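Local coordinates for ECL CdiI (Enterobacter cloacae subsp. cloacae, PDB 4NTQ), which serves as the immunity protein of a contact-dependent growth inhibition system, bound here to its partner toxin, a ribosomal RNase, at residues V11-E16 against E31-L36; P20-I23 against Y28-E31; K59-L64 against K111-R116. All coordinates share one frame; numbering follows the deposited sequence.

Interactions 1 and 2 lie side by side, their centres about 13 Å apart, in the N-terminal antiparallel sheet. Both use strand 28-35 and share Glu-31. Interaction 2 pairs this strand with strand 16-25, and interaction 1 reaches across strand 16-25 from strand 11-13 and the turn after it to the far half of strand 28-35. Both close before interaction 3 opens at residue 59. Interaction 3 belongs to the second antiparallel sheet, on the opposite side of the chain's centre, about 26 Å from interaction 1 and about 21 Å from interaction 2 between centres. The first two face the CdiA toxin chain, whereas 59-64 and 111-116 touch no other protein chain.

Interaction 1 (V11-E16 against E31-L36); sequences VSMEGE and ELHLPL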
loop_
_atom_site.group_PDB
_atom_site.type_symbol
_atom_site.label_atom_id
_atom_site.label_comp_id
_atom_site.label_asym_id
_atom_site.label_seq_id
_atom_site.Cartn_x
_atom_site.Cartn_y
_atom_site.Cartn_z
ATOM N N VAL B 11 4.454 11.556 -13.647
ATOM C CA VAL B 11 5.550 11.098 -14.486
ATOM C C VAL B 11 5.366 9.631 -14.823
ATOM O O VAL B 11 4.638 8.912 -14.138
ATOM C CB VAL B 11 6.897 11.281 -13.788
ATOM C CG1 VAL B 11 7.261 12.767 -13.695
ATOM C CG2 VAL B 11 6.848 10.629 -12.400
ATOM N N SER B 12 6.024 9.195 -15.887
ATOM C CA SER B 12 5.934 7.814 -16.332
ATOM C C SER B 12 6.881 6.917 -15.542
ATOM O O SER B 12 8.092 7.144 -15.542
ATOM C CB SER B 12 6.282 7.730 -17.811
ATOM O OG SER B 12 6.480 6.390 -18.196
HETATM N N MSE B 13 6.342 5.903 -14.866
HETATM C CA MSE B 13 7.192 4.931 -14.169
HETATM C C MSE B 13 6.642 3.526 -14.209
HETATM O O MSE B 13 5.440 3.307 -13.997
HETATM C CB MSE B 13 7.441 5.320 -12.711
HETATM C CG MSE B 13 8.256 6.590 -12.537
HETATM SE SE MSE B 13 8.333 7.164 -10.681
HETATM C CE MSE B 13 10.081 6.354 -10.410
ATOM N N GLU B 14 7.547 2.582 -14.453
ATOM C CA GLU B 14 7.191 1.181 -14.606
ATOM C C GLU B 14 6.109 1.073 -15.657
ATOM O O GLU B 14 5.159 0.311 -15.511
ATOM C CB GLU B 14 6.728 0.571 -13.280
ATOM C CG GLU B 14 7.258 -0.824 -13.051
ATOM C CD GLU B 14 8.775 -0.867 -13.000
ATOM O OE1 GLU B 14 9.349 -0.344 -12.020
ATOM O OE2 GLU B 14 9.394 -1.418 -13.939
ATOM N N GLY B 15 6.253 1.879 -16.703
ATOM C CA GLY B 15 5.405 1.784 -17.871
ATOM C C GLY B 15 4.036 2.414 -17.749
ATOM O O GLY B 15 3.174 2.156 -18.584
ATOM N N GLU B 16 3.823 3.242 -16.730
ATOM C CA GLU B 16 2.555 3.974 -16.621
ATOM C C GLU B 16 2.656 5.308 -15.871
ATOM O O GLU B 16 3.621 5.555 -15.145
ATOM C CB GLU B 16 1.466 3.097 -15.999
ATOM C CG GLU B 16 1.717 2.696 -14.570
ATOM C CD GLU B 16 0.425 2.403 -13.831
ATOM O OE1 GLU B 16 -0.565 3.142 -14.051
ATOM O OE2 GLU B 16 0.398 1.438 -13.039
ATOM N N GLU B 31 7.567 7.650 0.522
ATOM C CA GLU B 31 7.218 8.036 -0.851
ATOM C C GLU B 31 6.314 6.994 -1.531
ATOM O O GLU B 31 6.506 5.788 -1.368
ATOM C CB GLU B 31 8.502 8.242 -1.664
ATOM C CG GLU B 31 8.308 8.673 -3.109
ATOM C CD GLU B 31 9.634 9.065 -3.784
ATOM O OE1 GLU B 31 10.689 9.058 -3.097
ATOM O OE2 GLU B 31 9.613 9.382 -4.997
ATOM N N LEU B 32 5.316 7.467 -2.271
ATOM C CA LEU B 32 4.400 6.587 -2.999
ATOM C C LEU B 32 4.228 7.046 -4.454
ATOM O O LEU B 32 4.367 8.241 -4.768
ATOM C CB LEU B 32 3.036 6.554 -2.318
ATOM C CG LEU B 32 2.991 6.115 -0.852
ATOM C CD1 LEU B 32 1.613 6.394 -0.312
ATOM C CD2 LEU B 32 3.359 4.623 -0.719
ATOM N N HIS B 33 3.933 6.087 -5.329
ATOM C CA HIS B 33 3.624 6.363 -6.730
ATOM C C HIS B 33 2.205 5.861 -7.025
ATOM O O HIS B 33 2.010 4.677 -7.314
ATOM C CB HIS B 33 4.620 5.657 -7.656
ATOM C CG HIS B 33 6.048 6.056 -7.436
ATOM N ND1 HIS B 33 7.116 5.256 -7.784
ATOM C CD2 HIS B 33 6.581 7.189 -6.920
ATOM C CE1 HIS B 33 8.246 5.869 -7.479
ATOM N NE2 HIS B 33 7.948 7.047 -6.953
ATOM N N LEU B 34 1.222 6.758 -6.947
ATOM C CA LEU B 34 -0.172 6.389 -7.132
ATOM C C LEU B 34 -0.486 6.295 -8.618
ATOM O O LEU B 34 -0.407 7.298 -9.324
ATOM C CB LEU B 34 -1.092 7.422 -6.472
ATOM C CG LEU B 34 -1.360 7.269 -4.974
ATOM C CD1 LEU B 34 -0.074 7.317 -4.168
ATOM C CD2 LEU B 34 -2.341 8.332 -4.483
ATOM N N PRO B 35 -0.826 5.085 -9.103
ATOM C CA PRO B 35 -1.127 4.921 -10.537
ATOM C C PRO B 35 -2.427 5.615 -10.922
ATOM O O PRO B 35 -3.415 5.571 -10.169
ATOM C CB PRO B 35 -1.261 3.396 -10.704
ATOM C CG PRO B 35 -1.592 2.878 -9.374
ATOM C CD PRO B 35 -0.883 3.803 -8.383
ATOM N N LEU B 36 -2.427 6.234 -12.096
ATOM C CA LEU B 36 -3.539 7.067 -12.543
ATOM C C LEU B 36 -4.311 6.461 -13.716
ATOM O O LEU B 36 -5.152 7.124 -14.332
ATOM C CB LEU B 36 -3.013 8.449 -12.955
ATOM C CG LEU B 36 -2.180 9.191 -11.919
ATOM C CD1 LEU B 36 -1.555 10.450 -12.534
ATOM C CD2 LEU B 36 -3.038 9.546 -10.733
#
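Met-13, present as selenomethionine, lays its selenium over one face of the His-33 imidazole, and this is the broader part of the contact. SE sits 3.7 Å from the centroid of the His-33 ring and 20° off its normal, displaced toward the rim, so that its closest ring atom is His-33 CE1 at 3.5 Å. The Met-13 chain meets the ring roughly at right angles. Its bend at chi3 (98°) sends CE outward, roughly parallel to the ring plane, past His-33 CE1, which it approaches to 3.5 Å. Methionine, with selenium here standing in for its sulfur, suits this place because its long, flexible chain can bridge two backbones whose CA atoms, at Met-13 and His-33, are 8.4 Å apart.

That gap is the width of an intervening strand. Strands 11-13 and 28-35 both pair with strand 16-25, which follows the first through a type I' turn from Met-13 to Glu-16; Gly-15, at positive phi, fits that turn readily. Val-18 of the middle strand touches the His-33 side chain, while Ile-204 of the CdiA toxin chain packs against the same residue.

The solvent side is that of Met-13, which stays exposed although its selenium is pressed to the ring. Pro-35, by contrast, is buried, and the packing there is narrower but just as close: the Glu-16 carboxylate rests against a single atom, with OE1 3.4 Å and OE2 3.5 Å from Pro-35 CB. The polar tie of Glu-16 lies outside the pair, OE2 being hydrogen-bonded to the hydroxyl of Tyr-69. Pro-35 offers a rigid apolar surface and keeps its carbonyl for Tyr-44. His-33 NE2 makes a weak hydrogen bond of 3.5 Å to Glu-31 OE2, which probably restrains the ring a little.

Interaction 2 (P20-I23 against Y28-E31); sequences PSSI and YEEE
Ile-23 and Glu-30 form the hydrogen-bonded pair of an antiparallel beta hairpin built from strands 16-25 and 28-35. Ile-23 N donates to Glu-30 O at 3.0 Å with a nearly straight N-H...O angle of 168°, and Glu-30 N returns a bond of the same 3.0 Å length to Ile-23 O, more bent at 146°. Beside these bonds, Glu-29 CA approaches Ile-23 O to 3.1 Å in a CA-H...O contact. The next pair, Ser-22 with Glu-31, is non-hydrogen-bonded.

Side chains sort by face. Ser-22 and Glu-31 share one, and the Glu-29 carboxylate comes near Ser-22. Ser-22, small and polar, puts its hydroxyl by a water that also bonds Glu-29: the molecule sits 2.8 Å from Ser-22 OG and donates a hydrogen bond to Glu-29 OE1 at 3.1 Å. Ile-23 and Glu-30 run side by side on the other face, Ile-23 CG2 lying 4.1 Å from Glu-30 CB.

Farther from the pairing, both Ile-23 and Glu-30 rest against Trp-80 of strand 76-85, a buried side that suits apolar Ile-23. Glu-30 has CG anti to its nitrogen (chi1 173°) and an extended chain, which carries the carboxylate away from strand 16-25, to a salt bridge with Arg-222 of the CdiA toxin chain. The hairpin also offers its backbone to this partner, Glu-31 N donating a hydrogen bond to OD2 of the toxin's Asp-205.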
loop_
_atom_site.group_PDB
_atom_site.type_symbol
_atom_site.label_atom_id
_atom_site.label_comp_id
_atom_site.label_asym_id
_atom_site.label_seq_id
_atom_site.Cartn_x
_atom_site.Cartn_y
_atom_site.Cartn_z
ATOM N N PRO B 20 3.555 11.139 -8.098
ATOM C CA PRO B 20 4.461 11.050 -6.948
ATOM C C PRO B 20 3.788 11.698 -5.760
ATOM O O PRO B 20 3.194 12.751 -5.920
ATOM C CB PRO B 20 5.700 11.855 -7.384
ATOM C CG PRO B 20 5.646 11.876 -8.872
ATOM C CD PRO B 20 4.151 11.901 -9.213
ATOM N N SER B 21 3.857 11.039 -4.605
ATOM C CA SER B 21 3.136 11.429 -3.407
ATOM C C SER B 21 3.893 10.956 -2.177
ATOM O O SER B 21 4.829 10.158 -2.271
ATOM C CB SER B 21 1.761 10.750 -3.349
ATOM O OG SER B 21 1.013 10.923 -4.532
ATOM N N SER B 22 3.436 11.402 -1.014
ATOM C CA SER B 22 3.950 10.880 0.244
ATOM C C SER B 22 2.804 10.552 1.170
ATOM O O SER B 22 1.751 11.195 1.139
ATOM C CB SER B 22 4.826 11.912 0.936
ATOM O OG SER B 22 6.177 11.678 0.620
ATOM N N ILE B 23 3.022 9.556 2.013
ATOM C CA ILE B 23 2.164 9.395 3.154
ATOM C C ILE B 23 2.954 9.793 4.402
ATOM O O ILE B 23 4.102 9.399 4.570
ATOM C CB ILE B 23 1.593 7.973 3.243
ATOM C CG1 ILE B 23 0.615 7.879 4.407
ATOM C CG2 ILE B 23 2.702 6.938 3.406
ATOM C CD1 ILE B 23 -0.091 6.533 4.508
ATOM N N TYR B 28 6.845 9.673 10.777
ATOM C CA TYR B 28 7.167 8.807 9.653
ATOM C C TYR B 28 6.603 9.345 8.335
ATOM O O TYR B 28 5.477 9.858 8.280
ATOM C CB TYR B 28 6.671 7.384 9.910
ATOM C CG TYR B 28 6.956 6.401 8.790
ATOM C CD1 TYR B 28 8.203 5.777 8.685
ATOM C CD2 TYR B 28 5.976 6.085 7.838
ATOM C CE1 TYR B 28 8.469 4.865 7.660
ATOM C CE2 TYR B 28 6.235 5.172 6.813
ATOM C CZ TYR B 28 7.487 4.573 6.727
ATOM O OH TYR B 28 7.752 3.667 5.715
ATOM N N GLU B 29 7.400 9.248 7.277
ATOM C CA GLU B 29 6.882 9.469 5.933
ATOM C C GLU B 29 7.515 8.511 4.928
ATOM O O GLU B 29 8.627 8.018 5.138
ATOM C CB GLU B 29 7.029 10.925 5.496
ATOM C CG GLU B 29 8.299 11.262 4.794
ATOM C CD GLU B 29 8.323 12.712 4.342
ATOM O OE1 GLU B 29 7.863 13.021 3.199
ATOM O OE2 GLU B 29 8.787 13.527 5.156
ATOM N N GLU B 30 6.789 8.237 3.849
ATOM C CA GLU B 30 7.220 7.249 2.872
ATOM C C GLU B 30 6.693 7.664 1.527
ATOM O O GLU B 30 5.516 7.993 1.413
ATOM C CB GLU B 30 6.670 5.856 3.219
ATOM C CG GLU B 30 6.950 4.805 2.142
ATOM C CD GLU B 30 6.521 3.398 2.546
ATOM O OE1 GLU B 30 6.559 3.081 3.752
ATOM O OE2 GLU B 30 6.155 2.608 1.652
ATOM N N GLU B 31 7.567 7.650 0.522
ATOM C CA GLU B 31 7.218 8.036 -0.851
ATOM C C GLU B 31 6.314 6.994 -1.531
ATOM O O GLU B 31 6.506 5.788 -1.368
ATOM C CB GLU B 31 8.502 8.242 -1.664
ATOM C CG GLU B 31 8.308 8.673 -3.109
ATOM C CD GLU B 31 9.634 9.065 -3.784
ATOM O OE1 GLU B 31 10.689 9.058 -3.097
ATOM O OE2 GLU B 31 9.613 9.382 -4.997
HETATM O O HOH W 1 8.999 11.474 0.773
#

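Interaction 3 (K59-L64 against K111-R116); sequences KTHSAL and KFIESR
Ile-113 presses against His-61 and Ala-63, fastening the long loop between strands 88-97 and 129-132 onto strand 61-65, an outermost strand of the second antiparallel sheet. Its side chain points toward that strand and can be followed outward. CB already touches the imidazole, 3.6 Å from His-61 NE2. There the side chain forks. CG2, anti to the backbone nitrogen, goes over the ring: it stands 3.6 Å from the His-61 centroid and 19° off the normal, a CH-pi contact displaced toward the rim, with His-61 CD2 closest at 3.5 Å. CG1 takes the other direction, beside the nitrogen (chi1 -69°), and meets Ala-63 CB at 3.6 Å; CD1, the tip, continues beyond it. The side chain also packs on Tyr-83 of strand 76-85 and Ile-96 of strand 88-97, so one branched residue seals against several surfaces.

The residue types match this division. Beta branching lets Ile-113 touch both partners at once; Ala-63, with a single methyl pointing toward the loop, admits CG1 closely; His-61 supplies a flat face for the methyl and a polar rim for the backbone. The His-61 and Ile-113 side chains run antiparallel past one another. Separately, the carbonyl oxygen of Ile-113 comes to 3.4 Å from His-61 NE2, but at a poor angle for bonding. The ring nitrogen is hydrogen-bonded instead to Asn-110 O, which helps fix the imidazole's rotation. Asn-110 also serves the edge strand itself, its side-chain OD1 accepting the hydrogen bond from Ala-63 N.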
loop_
_atom_site.group_PDB
_atom_site.type_symbol
_atom_site.label_atom_id
_atom_site.label_comp_id
_atom_site.label_asym_id
_atom_site.label_seq_id
_atom_site.Cartn_x
_atom_site.Cartn_y
_atom_site.Cartn_z
ATOM N N LYS B 59 -15.490 3.873 14.722
ATOM C CA LYS B 59 -14.183 3.612 15.324
ATOM C C LYS B 59 -13.673 2.182 15.091
ATOM O O LYS B 59 -13.139 1.541 15.994
ATOM C CB LYS B 59 -14.215 3.954 16.816
ATOM C CG LYS B 59 -14.522 5.426 17.100
ATOM C CD LYS B 59 -13.406 6.334 16.585
ATOM C CE LYS B 59 -13.672 7.802 16.892
ATOM N NZ LYS B 59 -14.531 8.455 15.872
ATOM N N THR B 60 -13.849 1.692 13.869
ATOM C CA THR B 60 -13.314 0.388 13.487
ATOM C C THR B 60 -12.014 0.577 12.706
ATOM O O THR B 60 -10.953 0.763 13.295
ATOM C CB THR B 60 -14.328 -0.385 12.653
ATOM O OG1 THR B 60 -14.805 0.462 11.595
ATOM C CG2 THR B 60 -15.511 -0.809 13.534
ATOM N N HIS B 61 -12.100 0.581 11.380
ATOM C CA HIS B 61 -10.926 0.832 10.562
ATOM C C HIS B 61 -11.250 1.599 9.296
ATOM O O HIS B 61 -12.398 1.636 8.863
ATOM C CB HIS B 61 -10.207 -0.472 10.206
ATOM C CG HIS B 61 -11.098 -1.511 9.592
ATOM N ND1 HIS B 61 -11.640 -2.555 10.320
ATOM C CD2 HIS B 61 -11.537 -1.668 8.320
ATOM C CE1 HIS B 61 -12.373 -3.309 9.519
ATOM N NE2 HIS B 61 -12.332 -2.793 8.304
ATOM N N SER B 62 -10.224 2.212 8.710
ATOM C CA SER B 62 -10.343 2.925 7.435
ATOM C C SER B 62 -9.215 2.520 6.500
ATOM O O SER B 62 -8.041 2.814 6.756
ATOM C CB SER B 62 -10.282 4.436 7.654
ATOM O OG SER B 62 -11.524 4.912 8.137
ATOM N N ALA B 63 -9.561 1.833 5.425
ATOM C CA ALA B 63 -8.549 1.440 4.464
ATOM C C ALA B 63 -8.428 2.511 3.410
ATOM O O ALA B 63 -9.435 2.861 2.773
ATOM C CB ALA B 63 -8.913 0.127 3.830
ATOM N N LEU B 64 -7.203 3.024 3.241
ATOM C CA LEU B 64 -6.890 4.046 2.241
ATOM C C LEU B 64 -6.088 3.431 1.105
ATOM O O LEU B 64 -4.896 3.170 1.269
ATOM C CB LEU B 64 -6.028 5.158 2.853
ATOM C CG LEU B 64 -6.526 5.827 4.130
ATOM C CD1 LEU B 64 -5.526 6.862 4.637
ATOM C CD2 LEU B 64 -7.864 6.471 3.898
ATOM N N LYS B 111 -14.691 -3.666 3.931
ATOM C CA LYS B 111 -15.099 -5.060 4.131
ATOM C C LYS B 111 -13.944 -6.034 3.876
ATOM O O LYS B 111 -13.957 -7.155 4.376
ATOM C CB LYS B 111 -16.280 -5.439 3.220
ATOM C CG LYS B 111 -17.584 -4.700 3.484
ATOM C CD LYS B 111 -18.094 -4.936 4.902
ATOM C CE LYS B 111 -18.431 -6.407 5.154
ATOM N NZ LYS B 111 -18.915 -6.652 6.555
ATOM N N PHE B 112 -12.949 -5.610 3.096
ATOM C CA PHE B 112 -11.867 -6.517 2.701
ATOM C C PHE B 112 -10.730 -6.499 3.709
ATOM O O PHE B 112 -9.707 -7.146 3.539
ATOM C CB PHE B 112 -11.383 -6.195 1.281
ATOM C CG PHE B 112 -12.405 -6.494 0.224
ATOM C CD1 PHE B 112 -12.276 -7.612 -0.596
ATOM C CD2 PHE B 112 -13.520 -5.682 0.073
ATOM C CE1 PHE B 112 -13.235 -7.901 -1.565
ATOM C CE2 PHE B 112 -14.485 -5.962 -0.888
ATOM C CZ PHE B 112 -14.342 -7.078 -1.714
ATOM N N ILE B 113 -10.946 -5.753 4.775
ATOM C CA ILE B 113 -9.947 -5.558 5.810
ATOM C C ILE B 113 -10.482 -6.204 7.060
ATOM O O ILE B 113 -11.650 -5.983 7.406
ATOM C CB ILE B 113 -9.794 -4.053 6.123
ATOM C CG1 ILE B 113 -9.153 -3.326 4.934
ATOM C CG2 ILE B 113 -9.022 -3.851 7.419
ATOM C CD1 ILE B 113 -7.947 -4.050 4.345
ATOM N N GLU B 114 -9.664 -6.989 7.752
ATOM C CA GLU B 114 -10.155 -7.583 8.979
ATOM C C GLU B 114 -9.505 -6.935 10.182
ATOM O O GLU B 114 -8.683 -6.025 10.036
ATOM C CB GLU B 114 -9.976 -9.095 8.979
ATOM C CG GLU B 114 -8.551 -9.563 9.055
ATOM C CD GLU B 114 -8.450 -11.047 8.803
ATOM O OE1 GLU B 114 -9.466 -11.646 8.366
ATOM O OE2 GLU B 114 -7.364 -11.612 9.044
ATOM N N SER B 115 -9.878 -7.403 11.367
ATOM C CA SER B 115 -9.498 -6.727 12.594
ATOM C C SER B 115 -7.993 -6.747 12.745
ATOM O O SER B 115 -7.300 -7.464 12.024
ATOM C CB SER B 115 -10.208 -7.340 13.806
ATOM O OG SER B 115 -9.383 -8.274 14.468
ATOM N N ARG B 116 -7.498 -5.947 13.678
ATOM C CA ARG B 116 -6.077 -5.648 13.775
ATOM C C ARG B 116 -5.283 -6.761 14.431
ATOM O O ARG B 116 -5.706 -7.305 15.444
ATOM C CB ARG B 116 -5.886 -4.362 14.586
ATOM C CG ARG B 116 -4.454 -4.079 15.020
ATOM C CD ARG B 116 -4.379 -2.709 15.700
ATOM N NE ARG B 116 -3.062 -2.437 16.270
ATOM C CZ ARG B 116 -2.802 -2.401 17.573
ATOM N NH1 ARG B 116 -3.770 -2.619 18.458
ATOM N NH2 ARG B 116 -1.567 -2.155 17.989
#